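Local coordinates for protein Arf-GAP (Mus musculus, PDB 5C79) that binds the membrane lipid phosphatidylinositol 4,5-bisphosphate through its PH domain and probably stimulates GTP hydrolysis by the small GTPase ARF1, at residues C61-N65 with G66-I70. Sequence-based numbering, arbitrary orientation.
Sequences CAVKN and GILTI
Strands 56-64 and 67-70 run antiparallel, with Ala62 and Thr69 as a hydrogen-bonded pair in which Thr69 N reaches Ala62 O at 2.8 Å, nearly straight (177° at the hydrogen), and Ala62 N bonds Thr69 O in return. Lys64 and Ile67 make the next such pair and close a type I' turn over Asn65 and Gly66, both with positive phi. Here Lys64 N reaches Ile67 O at 3.1 Å, whereas the return bond is bent: Ile67 N sits above the carbonyl plane of Lys64, 3.0 Å from Lys64 O.

The non-hydrogen-bonded pairs, Val63 with Leu68 and Cys61 with Ile70, face the interior. In Leu68, chi1 of 175° sets CG anti to the backbone N and chi2 of 60° turns CD1 toward the neighbouring strand, 3.8 Å from Val63 CG2 and 4.2 Å from Cys61 CB. Cys61 SG rests against Ile70 CG2 at 4.0 Å. Trp121 of helix 115-135 packs on Cys61 and Val63, while Tyr108 and Phe110 meet Ile70. Ala62, Lys64, Ile67 and Thr69 occupy the outer face, where Thr69 OG1 hydrogen-bonds Lys81 NZ.

This is a beta hairpin with a two-residue type I' loop within the PH-domain sheet, its inner face contributing to the core beneath the C-terminal helix.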
loop_
_atom_site.group_PDB
_atom_site.type_symbol
_atom_site.label_atom_id
_atom_site.label_comp_id
_atom_site.label_asym_id
_atom_site.label_seq_id
_atom_site.Cartn_x
_atom_site.Cartn_y
_atom_site.Cartn_z
ATOM N N CYS A 61 7.346 3.454 1.710
ATOM C CA CYS A 61 6.436 3.144 0.601
ATOM C C CYS A 61 6.123 4.411 -0.164
ATOM O O CYS A 61 6.005 5.474 0.422
ATOM C CB CYS A 61 5.132 2.554 1.143
ATOM S SG CYS A 61 5.350 0.922 1.834
ATOM N N ALA A 62 5.958 4.279 -1.469
ATOM C CA ALA A 62 5.562 5.414 -2.288
ATOM C C ALA A 62 4.653 4.945 -3.428
ATOM O O ALA A 62 4.885 3.883 -4.006
ATOM C CB ALA A 62 6.781 6.126 -2.845
ATOM N N VAL A 63 3.698 5.790 -3.768
ATOM C CA VAL A 63 2.829 5.598 -4.926
ATOM C C VAL A 63 3.068 6.687 -5.973
ATOM O O VAL A 63 3.049 7.891 -5.667
ATOM C CB VAL A 63 1.344 5.607 -4.556
ATOM C CG1 VAL A 63 0.494 5.369 -5.805
ATOM C CG2 VAL A 63 1.054 4.557 -3.511
ATOM N N LYS A 64 3.345 6.252 -7.189
ATOM C CA LYS A 64 3.572 7.166 -8.317
ATOM C C LYS A 64 3.422 6.388 -9.611
ATOM O O LYS A 64 3.829 5.233 -9.710
ATOM C CB LYS A 64 4.948 7.822 -8.270
ATOM C CG LYS A 64 5.032 9.109 -9.077
ATOM C CD LYS A 64 6.207 9.971 -8.670
ATOM C CE LYS A 64 6.420 11.098 -9.671
ATOM N NZ LYS A 64 7.618 11.887 -9.276
ATOM N N ASN A 65 2.850 7.044 -10.609
ATOM C CA ASN A 65 2.637 6.423 -11.930
ATOM C C ASN A 65 1.981 5.042 -11.890
ATOM O O ASN A 65 2.364 4.143 -12.638
ATOM C CB ASN A 65 3.975 6.320 -12.697
ATOM C CG ASN A 65 4.725 7.627 -12.763
ATOM O OD1 ASN A 65 5.864 7.685 -12.348
ATOM N ND2 ASN A 65 4.097 8.659 -13.234
ATOM N N GLY A 66 0.996 4.861 -11.005
ATOM C CA GLY A 66 0.240 3.631 -10.915
ATOM C C GLY A 66 0.964 2.466 -10.283
ATOM O O GLY A 66 0.503 1.336 -10.376
ATOM N N ILE A 67 2.083 2.765 -9.627
ATOM C CA ILE A 67 2.938 1.762 -9.001
ATOM C C ILE A 67 3.144 2.055 -7.511
ATOM O O ILE A 67 3.462 3.173 -7.145
ATOM C CB ILE A 67 4.317 1.718 -9.684
ATOM C CG1 ILE A 67 4.182 1.321 -11.151
ATOM C CG2 ILE A 67 5.261 0.720 -9.013
ATOM C CD1 ILE A 67 5.453 1.511 -11.975
ATOM N N LEU A 68 3.011 1.013 -6.700
ATOM C CA LEU A 68 3.363 1.065 -5.275
ATOM C C LEU A 68 4.779 0.494 -5.177
ATOM O O LEU A 68 5.007 -0.671 -5.528
ATOM C CB LEU A 68 2.420 0.233 -4.394
ATOM C CG LEU A 68 2.811 0.145 -2.916
ATOM C CD1 LEU A 68 2.874 1.523 -2.237
ATOM C CD2 LEU A 68 1.889 -0.805 -2.183
ATOM N N THR A 69 5.699 1.310 -4.670
ATOM C CA THR A 69 7.088 0.891 -4.479
ATOM C C THR A 69 7.247 0.648 -2.990
ATOM O O THR A 69 6.954 1.551 -2.175
ATOM C CB THR A 69 8.067 1.949 -5.046
ATOM O OG1 THR A 69 7.939 1.976 -6.479
ATOM C CG2 THR A 69 9.504 1.619 -4.752
ATOM N N ILE A 70 7.671 -0.571 -2.629
ATOM C CA ILE A 70 7.833 -0.951 -1.230
ATOM C C ILE A 70 9.327 -1.208 -0.994
ATOM O O ILE A 70 9.904 -2.132 -1.576
ATOM C CB ILE A 70 7.066 -2.233 -0.852
ATOM C CG1 ILE A 70 5.605 -2.130 -1.237
ATOM C CG2 ILE A 70 7.172 -2.481 0.635
ATOM C CD1 ILE A 70 4.904 -3.471 -1.326
#